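Local atomic coordinates of carbonic anhydrase (Unidentified, PDB entry 3R1W), a protein that probably catalyses the reversible hydration of carbon dioxide to bicarbonate, as a trimeric carbonic anhydrase built on a beta-helix. Residues E128-A133 and G146-G151; A133-S138 and T152-V157; S71-T76 and L88-D93; D42-W47 and I59-R64; R25-R30 and D180-E185. One frame throughout, in Å; residues are numbered along the deposited sequence.

The five contacts follow a parallel beta-helix from its first turns to its last. Apart from the helical half of interaction 5, they run in chain order: R25-R30, then interaction 4, then interaction 3, then interactions 1 and 2, whose segments alternate and share A133. Centres of interactions 1 and 2 lie about 8 Å apart, those of 3 and 4 about 10 Å, and those of 2 and 5 about 32 Å, the last pair on opposite sides of the chain's centre. Interactions 1, 2, 4 and 5 all reach the sheet that runs from strand 27-28 to strand 155-159. Helix 162-184 then carries the chain back, so interaction 5 brings its C-terminal part to the first coil.

Interaction 1 of 5, residues E128-A133 and G146-G151; sequences EVIVAA and GFVYMG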
# COMPACT_ATOMS: atom_id res chain seq x y z
N GLU B 128 9.36 23.64 -1.82
CA GLU B 128 8.83 23.86 -3.17
C GLU B 128 9.41 22.90 -4.20
O GLU B 128 9.91 23.29 -5.25
CB GLU B 128 9.01 25.34 -3.56
CG GLU B 128 8.27 26.26 -2.59
CD GLU B 128 8.36 27.75 -2.92
OE1 GLU B 128 9.12 28.13 -3.84
OE2 GLU B 128 7.68 28.54 -2.23
N VAL B 129 9.33 21.60 -3.88
CA VAL B 129 9.77 20.55 -4.77
C VAL B 129 8.56 19.68 -5.10
O VAL B 129 7.67 19.51 -4.26
CB VAL B 129 10.84 19.67 -4.08
CG1 VAL B 129 11.01 18.35 -4.81
CG2 VAL B 129 12.16 20.44 -3.94
N ILE B 130 8.52 19.16 -6.32
CA ILE B 130 7.52 18.16 -6.69
C ILE B 130 8.21 16.82 -6.89
O ILE B 130 9.17 16.72 -7.67
CB ILE B 130 6.78 18.54 -8.00
CG1 ILE B 130 5.88 19.75 -7.77
CG2 ILE B 130 5.96 17.35 -8.51
CD1 ILE B 130 5.28 20.32 -9.05
N VAL B 131 7.74 15.80 -6.18
CA VAL B 131 8.20 14.43 -6.39
C VAL B 131 7.09 13.71 -7.13
O VAL B 131 5.98 13.55 -6.62
CB VAL B 131 8.52 13.70 -5.05
CG1 VAL B 131 8.96 12.25 -5.31
CG2 VAL B 131 9.60 14.46 -4.28
N ALA B 132 7.38 13.31 -8.36
CA ALA B 132 6.37 12.72 -9.24
C ALA B 132 5.87 11.41 -8.66
O ALA B 132 6.61 10.72 -7.94
CB ALA B 132 6.94 12.49 -10.63
N ALA B 133 4.63 11.08 -8.98
CA ALA B 133 4.04 9.81 -8.55
C ALA B 133 4.96 8.64 -8.91
O ALA B 133 5.50 8.58 -10.01
CB ALA B 133 2.67 9.63 -9.19
N GLY B 146 12.58 24.12 -5.95
CA GLY B 146 12.06 24.69 -7.18
C GLY B 146 12.15 23.76 -8.37
O GLY B 146 12.07 24.21 -9.52
N PHE B 147 12.28 22.46 -8.12
CA PHE B 147 12.39 21.50 -9.21
C PHE B 147 11.42 20.34 -9.11
O PHE B 147 10.93 20.02 -8.03
CB PHE B 147 13.81 20.95 -9.31
CG PHE B 147 14.81 21.95 -9.81
CD1 PHE B 147 15.50 22.76 -8.93
CD2 PHE B 147 15.04 22.08 -11.17
CE1 PHE B 147 16.41 23.69 -9.40
CE2 PHE B 147 15.96 23.00 -11.65
CZ PHE B 147 16.64 23.81 -10.76
N VAL B 148 11.16 19.73 -10.26
CA VAL B 148 10.39 18.51 -10.35
C VAL B 148 11.35 17.33 -10.46
O VAL B 148 12.28 17.36 -11.27
CB VAL B 148 9.49 18.50 -11.60
CG1 VAL B 148 8.76 17.18 -11.73
CG2 VAL B 148 8.49 19.65 -11.55
N TYR B 149 11.14 16.31 -9.65
CA TYR B 149 11.94 15.10 -9.71
C TYR B 149 11.08 13.90 -10.08
O TYR B 149 9.94 13.79 -9.63
CB TYR B 149 12.63 14.86 -8.37
CG TYR B 149 13.80 15.79 -8.12
CD1 TYR B 149 13.60 17.08 -7.62
CD2 TYR B 149 15.10 15.37 -8.38
CE1 TYR B 149 14.68 17.93 -7.39
CE2 TYR B 149 16.18 16.21 -8.16
CZ TYR B 149 15.97 17.48 -7.66
OH TYR B 149 17.05 18.30 -7.44
N MET B 150 11.62 13.00 -10.88
CA MET B 150 10.86 11.84 -11.35
C MET B 150 11.77 10.63 -11.56
O MET B 150 12.94 10.78 -11.90
CB MET B 150 10.14 12.19 -12.65
CG MET B 150 9.35 11.08 -13.29
SD MET B 150 8.25 11.70 -14.60
CE MET B 150 7.22 12.84 -13.67
N GLY B 151 11.23 9.44 -11.37
CA GLY B 151 11.92 8.22 -11.73
C GLY B 151 12.43 7.39 -10.56
O GLY B 151 12.26 7.77 -9.39
O HOH W 1 8.40 8.84 -10.98
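I130 and V148 sit next to each other on two parallel strands of successive coils of the beta-helix, and four backbone hydrogen bonds hold them in register. I130 straddles V148: its N donates to F147 O at 3.1 Å, while its O accepts from Y149 N at 2.8 Å, with the donor nearly along the C=O axis. Y149 O then takes the N-H of A132 in an almost straight bond (2.9 Å, 169°). The first rung is more bent, for G146 N reaches E128 O at 136° and stands well above the carbonyl plane.

Apolar contacts lie on both faces of the sheet. On one, I130 and V148 run side by side, pointing the same way, with V148 CG2 at 4.1 Å from I130 CB; E164 and F168 of helix 162-184 pack against this face. On the other, V129 CG1, anti to the backbone N (chi1 164°), meets the Y149 ring obliquely, 4.0 Å from Y149 CD1. L143 touches V129, V131 and Y149 there.

Polar ends find partners beyond the ladder. E128 OE2 makes salt bridges to R110 and R165, and Y149 OH bonds to E144 N. Where the strands part, one water joins them, donating to A133 O and accepting from G151 N.

Chemically, the coil-to-coil bond is carried by main-chain amides, while the aliphatic pair I130/V148 on one face and V129 with the Y149 ring on the other add apolar packing. The hydroxyl of the buried Y149 has a backbone partner in E144 N, which would offset the cost of burying it.

Interaction 2 of 5, residues A133-S138 and T152-V157; sequences AGATVS and TPAKKV
T152 meets T136 through its methyl group. With T152 OG1 set between backbone N and carbonyl carbon (chi1 61°), CG2 is turned beside the backbone N, and it approaches T136 OG1 to 3.5 Å. The same methyl lies 3.6 Å from G134 O, so one carbon touches both a hydroxyl and a carbonyl of the earlier segment.

A cis peptide bond leads into P153. The ring comes up beside S138, just past strand 136-137, with P153 CB 3.4 Å from S138 OG, while P153 CA supplies a C-H contact to T136 O at 3.5 Å. This is the end of the beta-helix: strand 136-137 is the outermost strand of its sheet within the chain, and instead of laying another strand beside it in parallel, the chain turns at the cis proline and returns antiparallel to strand 147-150.

A154 makes the single direct hydrogen bond between the segments, its N donating to T136 O at 2.8 Å, tilted from the carbonyl plane and moderately straight (150°). Its CB points toward the earlier strand and settles against V137 CG2 at 3.9 Å, with A135 CB a little farther off. A water then bridges the backbones, accepting from S138 N and donating to A154 O. Beyond it the chain diverges from strand 136-137 and joins strand 147-150, where K156 forms a salt bridge to E144 and a cation-pi contact with F147.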
# COMPACT_ATOMS: atom_id res chain seq x y z
N ALA B 133 4.63 11.08 -8.98
CA ALA B 133 4.04 9.81 -8.55
C ALA B 133 4.96 8.64 -8.91
O ALA B 133 5.50 8.58 -10.01
CB ALA B 133 2.67 9.63 -9.19
N GLY B 134 5.13 7.72 -7.97
CA GLY B 134 5.90 6.51 -8.23
C GLY B 134 7.41 6.65 -8.16
O GLY B 134 8.14 5.69 -8.41
N ALA B 135 7.89 7.83 -7.79
CA ALA B 135 9.34 8.07 -7.74
C ALA B 135 9.97 7.39 -6.53
O ALA B 135 9.32 7.17 -5.51
CB ALA B 135 9.64 9.55 -7.71
N THR B 136 11.25 7.04 -6.66
CA THR B 136 12.01 6.61 -5.49
C THR B 136 13.20 7.53 -5.28
O THR B 136 14.12 7.58 -6.11
CB THR B 136 12.52 5.18 -5.62
OG1 THR B 136 11.42 4.27 -5.76
CG2 THR B 136 13.32 4.80 -4.38
N VAL B 137 13.18 8.26 -4.17
CA VAL B 137 14.27 9.16 -3.81
C VAL B 137 15.25 8.38 -2.94
O VAL B 137 14.92 7.99 -1.82
CB VAL B 137 13.75 10.39 -3.05
CG1 VAL B 137 14.89 11.33 -2.66
CG2 VAL B 137 12.72 11.13 -3.91
N SER B 138 16.45 8.16 -3.47
CA SER B 138 17.43 7.27 -2.86
C SER B 138 17.92 7.77 -1.49
O SER B 138 17.83 8.95 -1.19
CB SER B 138 18.62 7.09 -3.80
OG SER B 138 18.22 6.51 -5.03
N THR B 152 13.06 6.27 -10.90
CA THR B 152 13.65 5.36 -9.92
C THR B 152 15.03 4.96 -10.43
O THR B 152 15.14 4.09 -11.29
CB THR B 152 12.78 4.10 -9.71
OG1 THR B 152 12.66 3.37 -10.94
CG2 THR B 152 11.39 4.47 -9.21
N PRO B 153 16.08 5.60 -9.89
CA PRO B 153 16.02 6.60 -8.82
C PRO B 153 15.60 7.98 -9.34
O PRO B 153 15.78 8.30 -10.51
CB PRO B 153 17.46 6.65 -8.32
CG PRO B 153 18.27 6.34 -9.52
CD PRO B 153 17.47 5.31 -10.29
N ALA B 154 15.05 8.79 -8.44
CA ALA B 154 14.51 10.09 -8.83
C ALA B 154 15.62 11.01 -9.32
O ALA B 154 16.69 11.11 -8.70
CB ALA B 154 13.76 10.72 -7.67
N LYS B 155 15.35 11.67 -10.45
CA LYS B 155 16.30 12.60 -11.05
C LYS B 155 15.61 13.92 -11.40
O LYS B 155 14.40 13.95 -11.64
CB LYS B 155 16.93 11.99 -12.30
CG LYS B 155 17.96 10.91 -12.02
N LYS B 156 16.38 15.01 -11.44
CA LYS B 156 15.82 16.32 -11.77
C LYS B 156 15.29 16.31 -13.20
O LYS B 156 15.97 15.84 -14.12
CB LYS B 156 16.88 17.41 -11.60
CG LYS B 156 16.35 18.82 -11.82
CD LYS B 156 17.48 19.84 -11.85
CE LYS B 156 18.13 19.99 -10.49
NZ LYS B 156 19.28 20.96 -10.53
N VAL B 157 14.07 16.80 -13.38
CA VAL B 157 13.44 16.85 -14.70
C VAL B 157 13.44 18.27 -15.26
O VAL B 157 13.86 18.50 -16.39
CB VAL B 157 11.98 16.38 -14.63
CG1 VAL B 157 11.32 16.49 -16.00
CG2 VAL B 157 11.89 14.96 -14.10
O HOH W 2 17.07 9.65 -6.05

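Interaction 3 of 5, residues S71-T76 and L88-D93; sequences SVLHIT and LIIGDD
L73 and L88 interlock at the corner between two faces of the left-handed parallel beta-helix. Strands 72-74 and 88-90 belong to different parallel sheets, and their directions differ by 120°, as expected of neighbouring faces of a triangular prism. The contact is carried by hydrocarbon. L88 holds CG anti to its backbone N (chi1 177°), which sends CD2 across the corner to L73 CB; at 3.5 Å this carbon pair is tighter than usual packing. The two side chains cross at about a right angle, and L73 CD1 continues past L88 to touch I90 CD1 at 3.8 Å. At the other end, I75 turns its branch CG2 toward the start of the second strand, where I75 CG2 lies 3.6 Å from L88 CB and 3.4 Å from L88 N.

The next shell comes from the coils before and after. L102 packs on L73 and I90, I61 on L73, and I59 on both I75 and L88, so the corner is built from similar aliphatic residues stacked along the interior of the prism.

Farther out, alternation along the strand points H74 away from this interior. H74 NE2 bonds to D55 OD1, and its ring meets those of H103 and of H98 of the third subunit, a histidine cluster at the subunit interface consistent with the metal site of gamma-class carbonic anhydrases. I75 links the two environments: while CG2 faces L88, chi1 of 41° leads its longer branch back over the imidazole, where I75 CD1 sits 3.5 Å above the H74 ring plane, offset toward the rim.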
# COMPACT_ATOMS: atom_id res chain seq x y z
N SER B 71 -0.66 5.49 3.14
CA SER B 71 0.75 5.87 3.30
C SER B 71 1.33 5.23 4.55
O SER B 71 0.61 4.95 5.51
CB SER B 71 0.91 7.40 3.39
OG SER B 71 0.52 8.04 2.18
N VAL B 72 2.64 4.98 4.53
CA VAL B 72 3.35 4.51 5.71
C VAL B 72 4.53 5.45 5.96
O VAL B 72 5.35 5.68 5.07
CB VAL B 72 3.84 3.04 5.56
CG1 VAL B 72 4.84 2.68 6.67
CG2 VAL B 72 2.65 2.08 5.59
N LEU B 73 4.56 6.02 7.16
CA LEU B 73 5.66 6.88 7.59
C LEU B 73 6.39 6.19 8.73
O LEU B 73 5.77 5.84 9.74
CB LEU B 73 5.15 8.23 8.08
CG LEU B 73 4.16 9.07 7.27
CD1 LEU B 73 4.24 10.55 7.66
CD2 LEU B 73 4.26 8.87 5.77
N HIS B 74 7.69 6.00 8.60
CA HIS B 74 8.44 5.32 9.64
C HIS B 74 9.87 5.86 9.69
O HIS B 74 10.23 6.81 9.00
CB HIS B 74 8.39 3.80 9.43
CG HIS B 74 8.83 3.01 10.63
ND1 HIS B 74 9.76 2.00 10.56
CD2 HIS B 74 8.48 3.11 11.94
CE1 HIS B 74 9.97 1.50 11.77
NE2 HIS B 74 9.20 2.16 12.63
N ILE B 75 10.68 5.25 10.54
CA ILE B 75 11.98 5.78 10.87
C ILE B 75 12.98 4.65 11.05
O ILE B 75 12.63 3.47 10.95
CB ILE B 75 11.90 6.63 12.15
CG1 ILE B 75 10.99 5.98 13.20
CG2 ILE B 75 11.35 8.01 11.82
CD1 ILE B 75 11.48 4.61 13.75
N THR B 76 14.24 5.01 11.31
CA THR B 76 15.27 3.99 11.51
C THR B 76 15.92 4.14 12.89
O THR B 76 16.36 5.22 13.26
CB THR B 76 16.36 4.09 10.43
OG1 THR B 76 15.80 3.76 9.16
CG2 THR B 76 17.52 3.13 10.74
N LEU B 88 12.07 11.29 11.22
CA LEU B 88 11.28 11.75 10.08
C LEU B 88 10.78 13.16 10.37
O LEU B 88 10.02 13.37 11.32
CB LEU B 88 10.11 10.80 9.85
CG LEU B 88 9.12 11.13 8.73
CD1 LEU B 88 9.84 11.25 7.40
CD2 LEU B 88 8.05 10.04 8.68
N ILE B 89 11.19 14.11 9.54
CA ILE B 89 10.86 15.51 9.76
C ILE B 89 10.16 16.04 8.52
O ILE B 89 10.71 15.94 7.42
CB ILE B 89 12.14 16.34 10.00
CG1 ILE B 89 12.89 15.81 11.22
CG2 ILE B 89 11.79 17.82 10.18
CD1 ILE B 89 12.10 15.93 12.51
N ILE B 90 8.95 16.57 8.69
CA ILE B 90 8.14 17.04 7.57
C ILE B 90 7.59 18.44 7.85
O ILE B 90 7.08 18.70 8.93
CB ILE B 90 6.96 16.07 7.29
CG1 ILE B 90 7.49 14.69 6.92
CG2 ILE B 90 6.09 16.60 6.15
CD1 ILE B 90 6.42 13.58 6.98
N GLY B 91 7.69 19.35 6.89
CA GLY B 91 7.29 20.73 7.14
C GLY B 91 5.81 21.03 6.95
O GLY B 91 4.97 20.14 7.10
N ASP B 92 5.51 22.29 6.61
CA ASP B 92 4.13 22.77 6.43
C ASP B 92 3.69 22.70 4.97
O ASP B 92 4.52 22.78 4.06
CB ASP B 92 4.01 24.24 6.84
CG ASP B 92 4.68 24.56 8.17
OD1 ASP B 92 4.62 23.73 9.10
OD2 ASP B 92 5.25 25.66 8.28
N ASP B 93 2.38 22.59 4.75
CA ASP B 93 1.83 22.63 3.40
C ASP B 93 2.44 21.55 2.53
O ASP B 93 2.72 21.76 1.36
CB ASP B 93 2.05 24.01 2.76
CG ASP B 93 1.30 25.12 3.48
OD1 ASP B 93 0.08 24.97 3.72
OD2 ASP B 93 1.93 26.13 3.81

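Interaction 4 of 5, residues D42-W47 and I59-R64; sequences DDCSVW and IRIGAR
D42 and A63 run alongside each other where two successive coils turn out of one sheet toward the next, their CA atoms 4.9 Å apart. The backbones are tied by R64 N donating to D42 O, a bond of 2.9 Å and 157°. C44 CA and R64 CA then come within 4.6 Å, and D43 and R64 both adopt positive phi, so the two chains bend together round the corner.

A63 CB rests 3.5 Å from D42 O. D43 CB meets R64 CG at 3.8 Å, a contact of the two aliphatic roots. Their charged ends do not touch. R64 bends at chi3 (-56°), and a water spans the gap, donating to D43 OD2 at 2.7 Å and accepting from R64 NH1. Each charge also has direct partners: D43 OD1 takes salt bridges from K179 and R25, and R64 NE pairs with D93 OD1 on the following coil. These nearby cations would probably keep the D43 carboxylate ionised. On the inner side of the corner, the modelled position of C44 SG, which is doubtful, puts it near I61 CG2.

The contact lies between two sheets. Strand 45-46 is flanked by strands 27-28 and 66-67, strand 58-61 by strands 38-40 and 88-90, and helix 162-184 covers the outer side, with V176 against R64 and K179 against S45.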
# COMPACT_ATOMS: atom_id res chain seq x y z
N ASP B 42 -1.00 22.13 13.38
CA ASP B 42 -2.38 22.54 13.17
C ASP B 42 -2.85 22.20 11.76
O ASP B 42 -2.11 22.35 10.79
CB ASP B 42 -2.55 24.05 13.40
CG ASP B 42 -2.27 24.47 14.83
OD1 ASP B 42 -2.15 23.59 15.72
OD2 ASP B 42 -2.17 25.70 15.07
N ASP B 43 -4.09 21.74 11.65
CA ASP B 43 -4.74 21.53 10.36
C ASP B 43 -4.17 20.37 9.54
O ASP B 43 -4.45 20.27 8.34
CB ASP B 43 -4.74 22.82 9.51
CG ASP B 43 -5.72 23.86 10.04
OD1 ASP B 43 -6.84 23.49 10.44
OD2 ASP B 43 -5.37 25.07 10.04
N CYS B 44 -3.36 19.51 10.16
CA CYS B 44 -2.88 18.32 9.47
C CYS B 44 -4.03 17.34 9.32
O CYS B 44 -5.05 17.45 10.00
CB CYS B 44 -1.76 17.64 10.25
SG CYS B 44 -0.15 18.40 10.01
N SER B 45 -3.86 16.40 8.40
CA SER B 45 -4.91 15.42 8.15
C SER B 45 -4.26 14.09 7.83
O SER B 45 -3.32 14.02 7.04
CB SER B 45 -5.81 15.87 7.00
OG SER B 45 -5.09 16.10 5.81
N VAL B 46 -4.77 13.04 8.45
CA VAL B 46 -4.26 11.70 8.23
C VAL B 46 -5.43 10.85 7.81
O VAL B 46 -6.41 10.72 8.53
CB VAL B 46 -3.60 11.13 9.48
CG1 VAL B 46 -3.03 9.74 9.18
CG2 VAL B 46 -2.48 12.06 9.97
N TRP B 47 -5.30 10.26 6.62
CA TRP B 47 -6.43 9.71 5.87
C TRP B 47 -6.56 8.20 6.05
O TRP B 47 -5.70 7.58 6.69
CB TRP B 47 -6.29 10.15 4.41
CG TRP B 47 -6.41 11.63 4.34
CD1 TRP B 47 -5.39 12.55 4.47
CD2 TRP B 47 -7.61 12.39 4.22
NE1 TRP B 47 -5.89 13.83 4.40
CE2 TRP B 47 -7.26 13.76 4.24
CE3 TRP B 47 -8.96 12.04 4.07
CZ2 TRP B 47 -8.20 14.78 4.12
CZ3 TRP B 47 -9.90 13.05 3.95
CH2 TRP B 47 -9.51 14.41 3.97
N ILE B 59 9.07 11.48 14.96
CA ILE B 59 8.44 11.93 13.72
C ILE B 59 7.79 13.29 14.01
O ILE B 59 7.00 13.41 14.94
CB ILE B 59 7.36 10.94 13.25
CG1 ILE B 59 7.97 9.55 13.04
CG2 ILE B 59 6.71 11.44 11.95
CD1 ILE B 59 6.95 8.48 12.65
N ARG B 60 8.11 14.30 13.20
CA ARG B 60 7.60 15.64 13.40
C ARG B 60 7.00 16.12 12.09
O ARG B 60 7.65 16.06 11.05
CB ARG B 60 8.73 16.58 13.83
CG ARG B 60 9.40 16.17 15.14
CD ARG B 60 8.46 16.38 16.31
NE ARG B 60 9.07 15.99 17.58
CZ ARG B 60 8.91 14.81 18.17
NH1 ARG B 60 8.14 13.87 17.62
NH2 ARG B 60 9.52 14.57 19.33
N ILE B 61 5.75 16.57 12.14
CA ILE B 61 5.07 17.05 10.94
C ILE B 61 4.51 18.44 11.19
O ILE B 61 3.91 18.70 12.24
CB ILE B 61 3.95 16.08 10.51
CG1 ILE B 61 4.53 14.67 10.28
CG2 ILE B 61 3.23 16.60 9.26
CD1 ILE B 61 3.52 13.61 9.87
N GLY B 62 4.71 19.35 10.24
CA GLY B 62 4.28 20.73 10.42
C GLY B 62 2.79 20.94 10.22
O GLY B 62 1.99 20.03 10.39
N ALA B 63 2.42 22.17 9.84
CA ALA B 63 1.02 22.56 9.70
C ALA B 63 0.47 22.38 8.29
O ALA B 63 1.19 22.51 7.31
CB ALA B 63 0.84 24.02 10.14
N ARG B 64 -0.83 22.08 8.21
CA ARG B 64 -1.55 21.97 6.94
C ARG B 64 -0.96 20.90 6.02
O ARG B 64 -0.94 21.05 4.80
CB ARG B 64 -1.62 23.33 6.22
CG ARG B 64 -2.37 24.41 7.01
CD ARG B 64 -2.31 25.74 6.28
NE ARG B 64 -0.93 26.12 6.03
CZ ARG B 64 -0.26 27.06 6.70
NH1 ARG B 64 -0.87 27.74 7.67
NH2 ARG B 64 1.00 27.32 6.40
O HOH W 3 -3.20 26.62 9.39

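Interaction 5 of 5, residues R25-R30 and D180-E185; sequences RVFVDR and DKHLAE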
# COMPACT_ATOMS: atom_id res chain seq x y z
N ARG B 25 -7.40 21.37 15.29
CA ARG B 25 -8.22 21.00 14.14
C ARG B 25 -7.59 19.89 13.29
O ARG B 25 -7.80 19.85 12.09
CB ARG B 25 -8.51 22.22 13.25
CG ARG B 25 -8.97 23.46 14.02
CD ARG B 25 -9.10 24.69 13.11
NE ARG B 25 -7.80 25.12 12.58
CZ ARG B 25 -6.95 25.93 13.21
NH1 ARG B 25 -7.26 26.45 14.39
NH2 ARG B 25 -5.78 26.24 12.64
N VAL B 26 -6.83 19.01 13.93
CA VAL B 26 -6.19 17.92 13.20
C VAL B 26 -7.23 16.82 12.96
O VAL B 26 -8.07 16.56 13.82
CB VAL B 26 -5.00 17.35 13.99
CG1 VAL B 26 -4.53 16.02 13.40
CG2 VAL B 26 -3.86 18.36 14.02
N PHE B 27 -7.22 16.23 11.78
CA PHE B 27 -8.10 15.10 11.50
C PHE B 27 -7.28 13.83 11.39
O PHE B 27 -6.33 13.77 10.61
CB PHE B 27 -8.83 15.29 10.18
CG PHE B 27 -9.56 14.06 9.68
CD1 PHE B 27 -10.71 13.61 10.33
CD2 PHE B 27 -9.10 13.34 8.58
CE1 PHE B 27 -11.38 12.47 9.88
CE2 PHE B 27 -9.79 12.22 8.12
CZ PHE B 27 -10.92 11.79 8.77
N VAL B 28 -7.65 12.82 12.17
CA VAL B 28 -7.08 11.48 12.01
C VAL B 28 -8.23 10.52 11.78
O VAL B 28 -9.08 10.36 12.65
CB VAL B 28 -6.30 11.05 13.27
CG1 VAL B 28 -5.72 9.65 13.08
CG2 VAL B 28 -5.19 12.05 13.57
N ASP B 29 -8.29 9.90 10.60
CA ASP B 29 -9.36 8.95 10.36
C ASP B 29 -9.29 7.83 11.40
O ASP B 29 -8.20 7.44 11.81
CB ASP B 29 -9.26 8.34 8.96
CG ASP B 29 -10.54 7.64 8.57
OD1 ASP B 29 -10.62 6.42 8.73
OD2 ASP B 29 -11.48 8.33 8.12
N ARG B 30 -10.45 7.33 11.82
CA ARG B 30 -10.49 6.29 12.84
C ARG B 30 -9.75 5.04 12.39
O ARG B 30 -9.36 4.23 13.21
CB ARG B 30 -11.93 5.92 13.21
CG ARG B 30 -12.73 5.35 12.05
CD ARG B 30 -14.09 4.84 12.53
NE ARG B 30 -15.01 5.92 12.91
CZ ARG B 30 -15.95 6.43 12.10
NH1 ARG B 30 -16.10 5.96 10.87
NH2 ARG B 30 -16.74 7.40 12.53
N ASP B 180 -11.89 19.37 7.10
CA ASP B 180 -12.94 19.90 7.94
C ASP B 180 -14.27 19.20 7.66
O ASP B 180 -15.08 19.01 8.56
CB ASP B 180 -13.05 21.42 7.77
CG ASP B 180 -11.89 22.16 8.44
OD1 ASP B 180 -11.31 21.60 9.40
OD2 ASP B 180 -11.57 23.30 8.02
N LYS B 181 -14.51 18.83 6.40
CA LYS B 181 -15.73 18.13 6.05
C LYS B 181 -15.74 16.73 6.64
O LYS B 181 -16.76 16.26 7.14
CB LYS B 181 -15.93 18.06 4.54
CG LYS B 181 -16.05 19.42 3.86
CD LYS B 181 -16.27 19.25 2.37
CE LYS B 181 -16.55 20.58 1.68
NZ LYS B 181 -16.77 20.39 0.22
N HIS B 182 -14.61 16.05 6.56
CA HIS B 182 -14.49 14.72 7.15
C HIS B 182 -14.63 14.77 8.68
O HIS B 182 -15.24 13.87 9.28
CB HIS B 182 -13.17 14.07 6.72
CG HIS B 182 -13.22 13.41 5.38
ND1 HIS B 182 -13.34 14.10 4.19
CD2 HIS B 182 -13.17 12.10 5.05
CE1 HIS B 182 -13.36 13.25 3.18
NE2 HIS B 182 -13.26 12.02 3.68
N LEU B 183 -14.11 15.82 9.30
CA LEU B 183 -14.31 16.02 10.74
C LEU B 183 -15.78 16.23 11.06
O LEU B 183 -16.31 15.71 12.05
CB LEU B 183 -13.50 17.22 11.24
CG LEU B 183 -12.01 16.98 11.47
CD1 LEU B 183 -11.29 18.30 11.58
CD2 LEU B 183 -11.76 16.11 12.70
N ALA B 184 -16.45 17.00 10.21
CA ALA B 184 -17.86 17.28 10.41
C ALA B 184 -18.68 16.00 10.33
O ALA B 184 -19.76 15.93 10.91
CB ALA B 184 -18.35 18.32 9.40
N GLU B 185 -18.18 15.00 9.61
CA GLU B 185 -18.87 13.71 9.50
C GLU B 185 -18.58 12.79 10.69
O GLU B 185 -19.24 11.76 10.86
CB GLU B 185 -18.49 12.98 8.20
CG GLU B 185 -18.85 13.73 6.92
CD GLU B 185 -20.35 13.78 6.65
OE1 GLU B 185 -21.11 12.92 7.13
OE2 GLU B 185 -20.76 14.71 5.94
O HOH W 4 -19.07 8.84 11.27
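The C-terminal helix docks against the first coil of the beta-helix where F27, on the edge strand 27-28, meets H182 and L183. F27 points toward the helix and carries its ring there with CG anti to the backbone N (chi1 169°). H182 CB sits over one face of this ring in a CH-pi contact, 4.0 Å from the F27 centroid and 19° off the normal. The imidazole beyond turns an edge toward the face of the F27 ring in an offset edge-to-face pair, with planes at 61° and the F27 and H182 centroids 5.8 Å apart. L183 comes from another direction, its CD2 reaching the phenyl rim in the ring plane, 3.6 Å from F27 CD1. The F27 and L183 side chains slide past each other in opposite directions, and L183 CD1 ends 3.9 Å from R25 O. D29 N lies over the opposite face of the phenyl ring, so the ring is hemmed in on both faces and at one edge.

At the far end a water connects the elements, accepting from R30 NH2 and donating to E185 O. H182 ND1 is engaged by L178 O, one helical turn earlier, which steadies the imidazole.

Strand 27-28 pairs with strand 45-46, and W47 just beyond that strand meets both the F27 and H182 rings; Y187 closes in after the helix. R13 of the second subunit forms a salt bridge with D29, and Y15 of that subunit meets the H182 ring, setting this end of the helix at a trimer interface.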